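PDB 7O2N: UTP--glucose-1-phosphate uridylyltransferase YngB from Bacillus subtilis, which catalyses the formation of UDP-glucose and diphosphate from glucose 1-phosphate and UTP, a step toward glycolipid synthesis and wall teichoic acid glucosylation. Local coordinates for residues A[253-258]-A[262-267]; A[31-36]-A[270-275]; A[186-191]-A[232-237]; A[146-151]-A[244-249]. One frame throughout, in Å; residues are numbered along the deposited sequence.

In the fold
The four contacts sample two regions of one GT-A-type nucleotidyltransferase subunit. Contacts 1 and 2, their centres about 12 Å apart, touch where S265 OG comes against I32 O, probably a hydrogen bond, and where V33 packs on helix 258-269; both reach the second subunit. Contacts 3 and 4, about 17 Å apart between centres, rest on neighbouring strands of the main sheet, 182-190 and 244-247, without touching. About 37 Å separates the centres of contacts 2 and 3. Contact 4 is followed closely in sequence by contact 1, where K258 NZ bonds to the carbonyls of R17 and L19 in the glycine-rich loop, which in this family probably binds nucleotide.

Contact 1. Residues A[253-258]-A[262-267]; sequences YDIGDK and FKASTE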
loop_
_atom_site.group_PDB
_atom_site.type_symbol
_atom_site.label_atom_id
_atom_site.label_comp_id
_atom_site.label_asym_id
_atom_site.label_seq_id
_atom_site.Cartn_x
_atom_site.Cartn_y
_atom_site.Cartn_z
ATOM N N TYR A 253 4.105 -12.942 -11.345
ATOM C CA TYR A 253 2.971 -12.091 -11.025
ATOM C C TYR A 253 3.256 -10.656 -11.440
ATOM O O TYR A 253 4.012 -9.961 -10.757
ATOM C CB TYR A 253 2.676 -12.156 -9.531
ATOM C CG TYR A 253 2.510 -13.572 -9.069
ATOM C CD1 TYR A 253 1.423 -14.337 -9.468
ATOM C CD2 TYR A 253 3.477 -14.156 -8.285
ATOM C CE1 TYR A 253 1.286 -15.658 -9.079
ATOM C CE2 TYR A 253 3.346 -15.470 -7.869
ATOM C CZ TYR A 253 2.259 -16.226 -8.275
ATOM O OH TYR A 253 2.156 -17.521 -7.854
ATOM N N ASP A 254 2.646 -10.248 -12.566
ATOM C CA ASP A 254 2.782 -8.890 -13.063
ATOM C C ASP A 254 2.090 -7.952 -12.077
ATOM O O ASP A 254 1.014 -8.271 -11.564
ATOM C CB ASP A 254 2.317 -8.780 -14.516
ATOM C CG ASP A 254 1.833 -7.396 -14.930
ATOM O OD1 ASP A 254 0.868 -6.874 -14.296
ATOM O OD2 ASP A 254 2.398 -6.845 -15.890
ATOM N N ILE A 255 2.747 -6.817 -11.783
ATOM C CA ILE A 255 2.210 -5.816 -10.871
ATOM C C ILE A 255 2.185 -4.430 -11.527
ATOM O O ILE A 255 2.375 -3.424 -10.841
ATOM C CB ILE A 255 3.004 -5.822 -9.549
ATOM C CG1 ILE A 255 4.494 -5.531 -9.760
ATOM C CG2 ILE A 255 2.795 -7.134 -8.826
ATOM C CD1 ILE A 255 5.341 -5.657 -8.516
ATOM N N GLY A 256 1.932 -4.373 -12.843
ATOM C CA GLY A 256 1.874 -3.122 -13.582
ATOM C C GLY A 256 0.528 -2.397 -13.460
ATOM O O GLY A 256 0.418 -1.232 -13.803
ATOM N N ASP A 257 -0.479 -3.090 -12.934
ATOM C CA ASP A 257 -1.889 -2.756 -12.964
ATOM C C ASP A 257 -2.354 -2.805 -11.503
ATOM O O ASP A 257 -1.772 -3.534 -10.704
ATOM C CB ASP A 257 -2.536 -3.827 -13.864
ATOM C CG ASP A 257 -4.056 -3.974 -13.958
ATOM O OD1 ASP A 257 -4.848 -3.137 -13.385
ATOM O OD2 ASP A 257 -4.458 -4.958 -14.616
ATOM N N LYS A 258 -3.404 -2.049 -11.133
ATOM C CA LYS A 258 -3.982 -2.214 -9.810
ATOM C C LYS A 258 -4.401 -3.675 -9.604
ATOM O O LYS A 258 -4.106 -4.273 -8.566
ATOM C CB LYS A 258 -5.124 -1.232 -9.574
ATOM C CG LYS A 258 -4.762 0.232 -9.763
ATOM C CD LYS A 258 -5.832 1.150 -9.165
ATOM C CE LYS A 258 -6.269 2.349 -9.997
ATOM N NZ LYS A 258 -5.435 3.563 -9.792
ATOM N N PHE A 262 -3.340 -6.788 -6.776
ATOM C CA PHE A 262 -4.277 -7.521 -5.958
ATOM C C PHE A 262 -4.016 -9.014 -6.127
ATOM O O PHE A 262 -3.899 -9.737 -5.139
ATOM C CB PHE A 262 -5.711 -7.158 -6.331
ATOM C CG PHE A 262 -6.725 -7.848 -5.464
ATOM C CD1 PHE A 262 -7.109 -7.291 -4.257
ATOM C CD2 PHE A 262 -7.249 -9.085 -5.829
ATOM C CE1 PHE A 262 -7.984 -7.977 -3.425
ATOM C CE2 PHE A 262 -8.152 -9.745 -5.014
ATOM C CZ PHE A 262 -8.515 -9.188 -3.812
ATOM N N LYS A 263 -3.901 -9.471 -7.376
ATOM C CA LYS A 263 -3.626 -10.871 -7.631
ATOM C C LYS A 263 -2.315 -11.270 -6.961
ATOM O O LYS A 263 -2.242 -12.304 -6.309
ATOM C CB LYS A 263 -3.608 -11.165 -9.131
ATOM C CG LYS A 263 -4.974 -11.129 -9.816
ATOM C CD LYS A 263 -4.839 -11.354 -11.296
ATOM C CE LYS A 263 -6.150 -11.569 -12.008
ATOM N NZ LYS A 263 -6.551 -10.334 -12.705
ATOM N N ALA A 264 -1.283 -10.435 -7.088
ATOM C CA ALA A 264 0.025 -10.769 -6.542
ATOM C C ALA A 264 -0.045 -10.880 -5.019
ATOM O O ALA A 264 0.507 -11.808 -4.442
ATOM C CB ALA A 264 1.047 -9.753 -6.997
ATOM N N SER A 265 -0.739 -9.931 -4.377
ATOM C CA SER A 265 -0.980 -9.935 -2.947
ATOM C C SER A 265 -1.667 -11.237 -2.515
ATOM O O SER A 265 -1.333 -11.814 -1.480
ATOM C CB SER A 265 -1.823 -8.766 -2.569
ATOM O OG SER A 265 -1.108 -7.559 -2.699
ATOM N N THR A 266 -2.648 -11.681 -3.311
ATOM C CA THR A 266 -3.424 -12.876 -3.038
ATOM C C THR A 266 -2.555 -14.127 -3.129
ATOM O O THR A 266 -2.532 -14.927 -2.194
ATOM C CB THR A 266 -4.614 -12.946 -3.991
ATOM O OG1 THR A 266 -5.395 -11.780 -3.730
ATOM C CG2 THR A 266 -5.454 -14.183 -3.793
ATOM N N GLU A 267 -1.835 -14.268 -4.247
ATOM C CA GLU A 267 -1.062 -15.475 -4.493
ATOM C C GLU A 267 0.077 -15.624 -3.478
ATOM O O GLU A 267 0.282 -16.715 -2.942
ATOM C CB GLU A 267 -0.534 -15.529 -5.929
ATOM C CG GLU A 267 -1.603 -15.321 -6.977
ATOM C CD GLU A 267 -2.485 -16.521 -7.283
ATOM O OE1 GLU A 267 -2.407 -17.511 -6.542
ATOM O OE2 GLU A 267 -3.242 -16.467 -8.286
#
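K258 O accepts the amide of F262 at 3.2 Å from F262 N, with an N-H...O angle of 165°, the first-turn bond of helix 258-269. The chain leaves strand 251-254, turns through I255 and G256, and enters this helix, which folds back so that the CA atoms of Y253 and A264 come within 5.5 Å. The turn is pinned by an Asx turn, D254 OD1 accepting from G256 N. A264 turns its methyl toward the end of the strand and the turn after it: A264 CB lies 3.6 Å from I255 CG2 and 3.9 Å from Y253 CB. With CG anti to its carbonyl carbon (chi1 -53°), Y253 lays its ring along the helix, where E267 CB sits 4.0 Å from the ring centroid in an off-centre CH-pi contact. A serine in place of Y253 would probably leave the aliphatic stem of E267 without its aromatic partner and open a gap beside the helix. Beyond the ring the E267 carboxylate bridges to R289 of the second subunit, and F262 meets F262 of that subunit. Within the chain, Y253 pairs through its backbone with I134 of strand 133-136, so this two-stranded antiparallel sheet backs onto helix 258-269.

Contact 2. Residues A[31-36]-A[270-275]; sequences PIVDKP and LMRPEM
R272 reaches D34 through NH2, which forms a salt bridge to D34 OD2, with R272 NH2 3.1 Å from D34 OD2. The two groups come from opposite directions with their planes 81° apart, so this is an oblique meeting of charges and not a flat, two-pronged pairing. Two bends in the arginine chain, at chi2 and chi3, carry the guanidinium across to the loop. D34 answers with CG set between its own N and carbonyl carbon (chi1 59°), which aims the carboxylate at the arginine. V33 contributes a second kind of contact: its CG1 lies over one guanidinium face, 3.7 Å from R272 NH1. Over a guanidinium face also stands E274 OE2, 3.6 Å from R272 NH1, a pairing of charge alone because no N-H points at it. M275 completes the frame, its SD in the guanidinium plane at the edge and 4.1 Å from V33 CG1. One cation is thus shared by two carboxylates, and D34 OD2 also bridges to K258 of the second subunit, which would tend to keep D34 ionised. M275 N bonds to R272 O as helix 273-295 begins. The arrangement is a salt-bridge network at a subunit interface. It ties the start of the C-terminal helix to a loop just beyond the glycine-rich, PK-ending signature of sugar-nucleotide pyrophosphorylases.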
loop_
_atom_site.group_PDB
_atom_site.type_symbol
_atom_site.label_atom_id
_atom_site.label_comp_id
_atom_site.label_asym_id
_atom_site.label_seq_id
_atom_site.Cartn_x
_atom_site.Cartn_y
_atom_site.Cartn_z
ATOM N N PRO A 31 2.663 -1.660 -0.916
ATOM C CA PRO A 31 2.836 -2.945 -0.255
ATOM C C PRO A 31 2.333 -4.016 -1.220
ATOM O O PRO A 31 1.338 -3.803 -1.901
ATOM C CB PRO A 31 1.975 -2.785 1.008
ATOM C CG PRO A 31 0.893 -1.794 0.609
ATOM C CD PRO A 31 1.583 -0.843 -0.348
ATOM N N ILE A 32 3.047 -5.147 -1.288
ATOM C CA ILE A 32 2.517 -6.258 -2.042
ATOM C C ILE A 32 1.871 -7.267 -1.114
ATOM O O ILE A 32 0.662 -7.475 -1.221
ATOM C CB ILE A 32 3.493 -6.846 -3.060
ATOM C CG1 ILE A 32 3.466 -5.990 -4.330
ATOM C CG2 ILE A 32 3.132 -8.296 -3.358
ATOM C CD1 ILE A 32 2.083 -5.510 -4.729
ATOM N N VAL A 33 2.608 -7.895 -0.196
ATOM C CA VAL A 33 1.726 -8.465 0.813
ATOM C C VAL A 33 1.687 -7.508 2.006
ATOM O O VAL A 33 0.646 -6.971 2.383
ATOM C CB VAL A 33 2.043 -9.927 1.156
ATOM C CG1 VAL A 33 1.383 -10.387 2.455
ATOM C CG2 VAL A 33 1.649 -10.820 0.003
ATOM N N ASP A 34 2.881 -7.193 2.482
ATOM C CA ASP A 34 3.099 -6.348 3.625
ATOM C C ASP A 34 4.544 -5.893 3.463
ATOM O O ASP A 34 5.165 -5.364 4.382
ATOM C CB ASP A 34 2.891 -7.194 4.882
ATOM C CG ASP A 34 3.820 -8.398 4.970
ATOM O OD1 ASP A 34 4.477 -8.739 3.973
ATOM O OD2 ASP A 34 3.893 -8.986 6.052
ATOM N N LYS A 35 5.069 -6.186 2.271
ATOM C CA LYS A 35 6.377 -5.749 1.838
ATOM C C LYS A 35 6.218 -4.767 0.684
ATOM O O LYS A 35 5.430 -4.978 -0.249
ATOM C CB LYS A 35 7.156 -6.938 1.292
ATOM C CG LYS A 35 7.139 -8.116 2.233
ATOM C CD LYS A 35 8.473 -8.760 2.338
ATOM C CE LYS A 35 8.868 -9.487 1.080
ATOM N NZ LYS A 35 9.956 -10.422 1.422
ATOM N N PRO A 36 6.993 -3.662 0.709
ATOM C CA PRO A 36 7.064 -2.753 -0.431
ATOM C C PRO A 36 7.603 -3.518 -1.635
ATOM O O PRO A 36 8.493 -4.354 -1.509
ATOM C CB PRO A 36 8.063 -1.697 0.055
ATOM C CG PRO A 36 7.885 -1.731 1.550
ATOM C CD PRO A 36 7.799 -3.209 1.846
ATOM N N LEU A 270 -1.227 -16.419 -0.036
ATOM C CA LEU A 270 -1.619 -17.816 0.082
ATOM C C LEU A 270 -0.393 -18.692 0.296
ATOM O O LEU A 270 -0.534 -19.845 0.689
ATOM C CB LEU A 270 -2.383 -18.239 -1.179
ATOM C CG LEU A 270 -3.830 -17.758 -1.213
ATOM C CD1 LEU A 270 -4.443 -17.884 -2.583
ATOM C CD2 LEU A 270 -4.654 -18.512 -0.194
ATOM N N MET A 271 0.795 -18.137 0.035
ATOM C CA MET A 271 2.000 -18.920 0.184
ATOM C C MET A 271 2.561 -18.729 1.590
ATOM O O MET A 271 3.473 -19.449 1.994
ATOM C CB MET A 271 3.032 -18.556 -0.879
ATOM C CG MET A 271 2.616 -19.007 -2.269
ATOM S SD MET A 271 3.625 -18.209 -3.593
ATOM C CE MET A 271 2.929 -18.895 -5.101
ATOM N N ARG A 272 1.989 -17.797 2.357
ATOM C CA ARG A 272 2.518 -17.566 3.692
ATOM C C ARG A 272 1.685 -18.310 4.726
ATOM O O ARG A 272 0.515 -17.981 4.953
ATOM C CB ARG A 272 2.815 -16.084 3.954
ATOM C CG ARG A 272 4.214 -15.700 3.492
ATOM C CD ARG A 272 4.285 -14.386 2.766
ATOM N NE ARG A 272 4.740 -13.430 3.758
ATOM C CZ ARG A 272 3.944 -12.831 4.631
ATOM N NH1 ARG A 272 2.651 -13.099 4.635
ATOM N NH2 ARG A 272 4.438 -11.990 5.511
ATOM N N PRO A 273 2.299 -19.336 5.370
ATOM C CA PRO A 273 1.586 -20.249 6.263
ATOM C C PRO A 273 0.789 -19.526 7.341
ATOM O O PRO A 273 -0.297 -19.978 7.692
ATOM C CB PRO A 273 2.692 -21.108 6.901
ATOM C CG PRO A 273 3.988 -20.413 6.547
ATOM C CD PRO A 273 3.728 -19.681 5.251
ATOM N N GLU A 274 1.323 -18.395 7.827
ATOM C CA GLU A 274 0.689 -17.650 8.901
ATOM C C GLU A 274 -0.654 -17.093 8.437
ATOM O O GLU A 274 -1.595 -17.058 9.236
ATOM C CB GLU A 274 1.624 -16.614 9.544
ATOM C CG GLU A 274 2.239 -15.598 8.582
ATOM C CD GLU A 274 3.368 -16.068 7.670
ATOM O OE1 GLU A 274 3.519 -17.302 7.480
ATOM O OE2 GLU A 274 4.099 -15.198 7.134
ATOM N N MET A 275 -0.756 -16.689 7.153
ATOM C CA MET A 275 -2.008 -16.077 6.730
ATOM C C MET A 275 -2.840 -17.001 5.845
ATOM O O MET A 275 -4.020 -16.714 5.601
ATOM C CB MET A 275 -1.868 -14.687 6.096
ATOM C CG MET A 275 -0.507 -14.331 5.521
ATOM S SD MET A 275 -0.263 -12.518 5.529
ATOM C CE MET A 275 -1.920 -11.912 5.179
#

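Contact 3. Residues A[186-191]-A[232-237]; sequences NDLVEK and DALREV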
loop_
_atom_site.group_PDB
_atom_site.type_symbol
_atom_site.label_atom_id
_atom_site.label_comp_id
_atom_site.label_asym_id
_atom_site.label_seq_id
_atom_site.Cartn_x
_atom_site.Cartn_y
_atom_site.Cartn_z
ATOM N N ASN A 186 18.327 -13.415 -32.024
ATOM C CA ASN A 186 18.908 -12.966 -33.274
ATOM C C ASN A 186 18.580 -11.491 -33.457
ATOM O O ASN A 186 19.369 -10.750 -34.019
ATOM C CB ASN A 186 18.490 -13.882 -34.430
ATOM C CG ASN A 186 19.360 -15.118 -34.477
ATOM O OD1 ASN A 186 18.960 -16.217 -34.071
ATOM N ND2 ASN A 186 20.577 -14.927 -34.956
ATOM N N ASP A 187 17.386 -11.099 -33.014
ATOM C CA ASP A 187 16.968 -9.709 -33.005
ATOM C C ASP A 187 15.919 -9.516 -31.902
ATOM O O ASP A 187 15.654 -10.416 -31.098
ATOM C CB ASP A 187 16.573 -9.251 -34.414
ATOM C CG ASP A 187 16.477 -7.743 -34.557
ATOM O OD1 ASP A 187 17.471 -7.061 -34.263
ATOM O OD2 ASP A 187 15.386 -7.259 -34.905
ATOM N N LEU A 188 15.341 -8.309 -31.865
ATOM C CA LEU A 188 14.466 -7.874 -30.795
ATOM C C LEU A 188 13.600 -6.747 -31.322
ATOM O O LEU A 188 14.130 -5.834 -31.944
ATOM C CB LEU A 188 15.357 -7.343 -29.671
ATOM C CG LEU A 188 15.034 -7.924 -28.301
ATOM C CD1 LEU A 188 14.832 -9.425 -28.383
ATOM C CD2 LEU A 188 16.125 -7.593 -27.299
ATOM N N VAL A 189 12.289 -6.808 -31.061
ATOM C CA VAL A 189 11.456 -5.639 -31.320
ATOM C C VAL A 189 10.655 -5.275 -30.075
ATOM O O VAL A 189 10.129 -6.144 -29.371
ATOM C CB VAL A 189 10.565 -5.727 -32.580
ATOM C CG1 VAL A 189 9.588 -6.896 -32.546
ATOM C CG2 VAL A 189 9.803 -4.426 -32.817
ATOM N N GLU A 190 10.583 -3.957 -29.853
ATOM C CA GLU A 190 9.935 -3.368 -28.696
ATOM C C GLU A 190 8.449 -3.254 -28.980
ATOM O O GLU A 190 8.044 -2.566 -29.907
ATOM C CB GLU A 190 10.543 -1.998 -28.385
ATOM C CG GLU A 190 10.041 -1.361 -27.097
ATOM C CD GLU A 190 10.196 -2.083 -25.762
ATOM O OE1 GLU A 190 9.603 -1.594 -24.784
ATOM O OE2 GLU A 190 10.863 -3.134 -25.692
ATOM N N LYS A 191 7.670 -3.941 -28.151
ATOM C CA LYS A 191 6.221 -3.984 -28.210
ATOM C C LYS A 191 5.686 -3.857 -29.642
ATOM O O LYS A 191 5.147 -2.823 -30.018
ATOM C CB LYS A 191 5.586 -3.153 -27.090
ATOM C CG LYS A 191 6.083 -1.732 -26.843
ATOM C CD LYS A 191 5.073 -0.896 -26.036
ATOM C CE LYS A 191 5.129 0.610 -26.265
ATOM N NZ LYS A 191 4.613 1.051 -27.588
ATOM N N ASP A 232 16.973 -0.986 -28.299
ATOM C CA ASP A 232 17.717 -0.604 -29.492
ATOM C C ASP A 232 19.212 -0.865 -29.313
ATOM O O ASP A 232 19.928 -1.097 -30.288
ATOM C CB ASP A 232 17.369 0.830 -29.898
ATOM C CG ASP A 232 15.870 1.046 -30.083
ATOM O OD1 ASP A 232 15.082 0.076 -29.902
ATOM O OD2 ASP A 232 15.488 2.191 -30.373
ATOM N N ALA A 233 19.670 -0.851 -28.059
ATOM C CA ALA A 233 21.072 -1.076 -27.762
ATOM C C ALA A 233 21.344 -2.573 -27.721
ATOM O O ALA A 233 22.475 -3.024 -27.867
ATOM C CB ALA A 233 21.456 -0.416 -26.467
ATOM N N LEU A 234 20.286 -3.342 -27.503
ATOM C CA LEU A 234 20.425 -4.778 -27.643
ATOM C C LEU A 234 20.398 -5.124 -29.132
ATOM O O LEU A 234 21.041 -6.073 -29.564
ATOM C CB LEU A 234 19.337 -5.476 -26.814
ATOM C CG LEU A 234 19.482 -5.320 -25.296
ATOM C CD1 LEU A 234 18.310 -5.941 -24.568
ATOM C CD2 LEU A 234 20.778 -5.941 -24.799
ATOM N N ARG A 235 19.710 -4.292 -29.921
ATOM C CA ARG A 235 19.600 -4.472 -31.361
ATOM C C ARG A 235 20.964 -4.284 -32.018
ATOM O O ARG A 235 21.382 -5.131 -32.809
ATOM C CB ARG A 235 18.591 -3.490 -31.964
ATOM C CG ARG A 235 17.138 -3.906 -31.778
ATOM C CD ARG A 235 16.136 -2.972 -32.427
ATOM N NE ARG A 235 16.261 -2.952 -33.875
ATOM C CZ ARG A 235 15.597 -3.743 -34.706
ATOM N NH1 ARG A 235 14.732 -4.623 -34.236
ATOM N NH2 ARG A 235 15.786 -3.639 -36.008
ATOM N N GLU A 236 21.633 -3.167 -31.683
ATOM C CA GLU A 236 22.903 -2.806 -32.293
ATOM C C GLU A 236 24.016 -3.729 -31.790
ATOM O O GLU A 236 25.083 -3.773 -32.399
ATOM C CB GLU A 236 23.208 -1.315 -32.126
ATOM N N VAL A 237 23.757 -4.477 -30.702
ATOM C CA VAL A 237 24.664 -5.527 -30.250
ATOM C C VAL A 237 24.392 -6.778 -31.075
ATOM O O VAL A 237 25.261 -7.634 -31.220
ATOM C CB VAL A 237 24.576 -5.816 -28.732
ATOM C CG1 VAL A 237 25.130 -7.186 -28.356
ATOM C CG2 VAL A 237 25.262 -4.750 -27.896
#
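R235 crosses from helix 230-240 to strand 182-190, and its side chain can be followed along the whole contact. The strand and helix segments run nearly antiparallel, with axes 7.7 Å apart at closest approach. CB simply launches the chain from the helix. R235 CG then comes alongside the strand backbone, 3.6 Å from L188 O, and R235 CD keeps to the same carbonyl at 3.5 Å from L188 O. A bend at chi3 (65°) turns the guanidinium toward the L188 carbonyl and the D187 carboxylate. NE is only loosely near that oxygen. R235 CZ lies 3.5 Å from D187 OD2. The chief grip is R235 NH1, which donates to L188 O at 2.7 Å with a moderately bent N-H...O angle of 143°, the oxygen lying at the guanidinium edge close to its plane. The same nitrogen, R235 NH1, forms a salt bridge with D187 OD2 at 2.8 Å. R235 NH2 is the more distant tip, 3.8 Å from D187 OD2. Carboxylate and guanidinium planes stand 78° apart, and D187 OD1 lies over one face toward the rim, so the acid meets the base steeply. On the buried side L188 CD2 packs against L234 CD1, and L234 reaches on to Y207 and L209 of the sheet. An alanine for D187 is likely to leave R235 held by the L188 carbonyl without this countercharge. The chemistry is therefore two-sided: a hydrocarbon seam fastens helix to sheet inside, while a charge pair reinforced by a backbone carbonyl clamps the outer margin.

Contact 4. Residues A[146-151]-A[244-249]; sequences MDVYDV and HARLLE
V148 of helix 141-152 settles on strand 244-247, a helix-on-sheet contact within the alpha/beta layering of the GT-A fold. The first shell is small and entirely apolar in its touching atoms. V148 CG1 meets the aliphatic stem of R246, while its other methyl turns to the root of H244. These two strand residues both direct their CB atoms toward the helix, and A245 between them points away, so the valine sits against the near face of the strand at two successive inward positions. The closest CA pair is V148 with R246, at 6.9 Å. R246 places its CG anti to the backbone N (chi1 171°) and then bends at chi2, which lets CB and CD lie obliquely across the valine. It is thus the hydrocarbon part of the arginine, and not its charge, that makes this contact.

A second shell positions the partners. On the helix side D150 N bonds to M146 O at 2.8 Å, a helical bond spanning the turn that carries V148. On the sheet side strand 244-247 runs parallel to strand 156-161, where the backbone of R246 bonds with V157 and V159, and V148 also touches V156 of that strand. Q144, a turn earlier on the helix, reaches R246 and L248 and takes the amide of E249, while the ring of H244 meets that of Y152 near the helix end. At the centre, V148 CG1 stands 3.6 Å from R246 CB and 3.8 Å from R246 CD, while V148 CG2 lies 4.3 Å from H244 CB.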
loop_
_atom_site.group_PDB
_atom_site.type_symbol
_atom_site.label_atom_id
_atom_site.label_comp_id
_atom_site.label_asym_id
_atom_site.label_seq_id
_atom_site.Cartn_x
_atom_site.Cartn_y
_atom_site.Cartn_z
ATOM N N MET A 146 22.184 -15.202 -14.717
ATOM C CA MET A 146 23.600 -15.086 -14.403
ATOM C C MET A 146 24.312 -16.376 -14.823
ATOM O O MET A 146 25.462 -16.358 -15.277
ATOM C CB MET A 146 23.825 -14.811 -12.908
ATOM C CG MET A 146 23.710 -13.343 -12.480
ATOM S SD MET A 146 23.331 -13.126 -10.673
ATOM C CE MET A 146 24.852 -13.710 -9.934
ATOM N N ASP A 147 23.592 -17.500 -14.698
ATOM C CA ASP A 147 24.154 -18.812 -14.957
ATOM C C ASP A 147 24.375 -18.982 -16.456
ATOM O O ASP A 147 25.398 -19.535 -16.865
ATOM C CB ASP A 147 23.389 -19.896 -14.198
ATOM C CG ASP A 147 23.644 -19.787 -12.711
ATOM O OD1 ASP A 147 24.310 -18.817 -12.311
ATOM O OD2 ASP A 147 23.186 -20.660 -11.963
ATOM N N VAL A 148 23.445 -18.456 -17.260
ATOM C CA VAL A 148 23.669 -18.431 -18.696
ATOM C C VAL A 148 24.823 -17.478 -19.018
ATOM O O VAL A 148 25.596 -17.756 -19.943
ATOM C CB VAL A 148 22.391 -18.214 -19.547
ATOM C CG1 VAL A 148 21.172 -17.866 -18.701
ATOM C CG2 VAL A 148 22.560 -17.241 -20.720
ATOM N N TYR A 149 24.963 -16.390 -18.234
ATOM C CA TYR A 149 26.064 -15.462 -18.473
ATOM C C TYR A 149 27.422 -16.136 -18.243
ATOM O O TYR A 149 28.285 -16.081 -19.129
ATOM C CB TYR A 149 25.970 -14.190 -17.625
ATOM C CG TYR A 149 27.075 -13.216 -17.940
ATOM C CD1 TYR A 149 26.979 -12.429 -19.077
ATOM C CD2 TYR A 149 28.226 -13.128 -17.156
ATOM C CE1 TYR A 149 27.994 -11.559 -19.436
ATOM C CE2 TYR A 149 29.259 -12.277 -17.518
ATOM C CZ TYR A 149 29.137 -11.488 -18.660
ATOM O OH TYR A 149 30.091 -10.607 -19.077
ATOM N N ASP A 150 27.596 -16.733 -17.046
ATOM C CA ASP A 150 28.786 -17.482 -16.677
ATOM C C ASP A 150 29.323 -18.276 -17.871
ATOM O O ASP A 150 30.533 -18.399 -18.034
ATOM C CB ASP A 150 28.540 -18.421 -15.493
ATOM C CG ASP A 150 28.600 -17.774 -14.114
ATOM O OD1 ASP A 150 28.134 -18.409 -13.151
ATOM O OD2 ASP A 150 29.085 -16.631 -14.012
ATOM N N VAL A 151 28.427 -18.798 -18.718
ATOM C CA VAL A 151 28.893 -19.627 -19.814
ATOM C C VAL A 151 29.062 -18.788 -21.074
ATOM O O VAL A 151 30.191 -18.578 -21.480
ATOM C CB VAL A 151 28.084 -20.921 -20.025
ATOM C CG1 VAL A 151 27.309 -21.374 -18.783
ATOM C CG2 VAL A 151 27.220 -20.857 -21.269
ATOM N N HIS A 244 21.752 -13.942 -26.086
ATOM C CA HIS A 244 21.146 -15.138 -25.524
ATOM C C HIS A 244 19.979 -14.757 -24.613
ATOM O O HIS A 244 19.860 -13.602 -24.212
ATOM C CB HIS A 244 22.202 -15.982 -24.805
ATOM C CG HIS A 244 23.185 -16.604 -25.736
ATOM N ND1 HIS A 244 23.574 -16.000 -26.920
ATOM C CD2 HIS A 244 23.873 -17.760 -25.660
ATOM C CE1 HIS A 244 24.463 -16.755 -27.527
ATOM N NE2 HIS A 244 24.664 -17.840 -26.774
ATOM N N ALA A 245 19.108 -15.738 -24.319
ATOM C CA ALA A 245 17.949 -15.553 -23.462
ATOM C C ALA A 245 17.706 -16.811 -22.633
ATOM O O ALA A 245 17.791 -17.930 -23.138
ATOM C CB ALA A 245 16.743 -15.200 -24.292
ATOM N N ARG A 246 17.406 -16.619 -21.351
ATOM C CA ARG A 246 17.002 -17.718 -20.496
ATOM C C ARG A 246 15.475 -17.757 -20.422
ATOM O O ARG A 246 14.836 -16.729 -20.213
ATOM C CB ARG A 246 17.591 -17.523 -19.096
ATOM C CG ARG A 246 17.052 -18.501 -18.062
ATOM C CD ARG A 246 17.907 -19.738 -18.185
ATOM N NE ARG A 246 17.916 -20.545 -16.980
ATOM C CZ ARG A 246 16.948 -21.378 -16.648
ATOM N NH1 ARG A 246 15.898 -21.488 -17.443
ATOM N NH2 ARG A 246 17.029 -22.096 -15.539
ATOM N N LEU A 247 14.890 -18.948 -20.611
ATOM C CA LEU A 247 13.512 -19.166 -20.210
ATOM C C LEU A 247 13.521 -19.334 -18.696
ATOM O O LEU A 247 14.353 -20.053 -18.149
ATOM C CB LEU A 247 12.952 -20.404 -20.910
ATOM C CG LEU A 247 11.429 -20.566 -20.862
ATOM C CD1 LEU A 247 10.713 -19.822 -21.995
ATOM C CD2 LEU A 247 11.067 -22.042 -20.861
ATOM N N LEU A 248 12.625 -18.610 -18.026
ATOM C CA LEU A 248 12.669 -18.510 -16.582
ATOM C C LEU A 248 11.745 -19.552 -15.961
ATOM O O LEU A 248 10.582 -19.687 -16.348
ATOM C CB LEU A 248 12.242 -17.095 -16.194
ATOM C CG LEU A 248 13.215 -15.988 -16.592
ATOM C CD1 LEU A 248 12.524 -14.638 -16.620
ATOM C CD2 LEU A 248 14.393 -15.953 -15.642
ATOM N N GLU A 249 12.248 -20.189 -14.907
ATOM C CA GLU A 249 11.594 -21.316 -14.278
ATOM C C GLU A 249 10.309 -20.917 -13.550
ATOM O O GLU A 249 9.299 -21.605 -13.711
ATOM C CB GLU A 249 12.595 -22.130 -13.457
ATOM C CG GLU A 249 11.995 -22.794 -12.231
ATOM C CD GLU A 249 12.493 -22.279 -10.891
ATOM O OE1 GLU A 249 13.723 -22.188 -10.709
ATOM O OE2 GLU A 249 11.651 -21.999 -10.026
#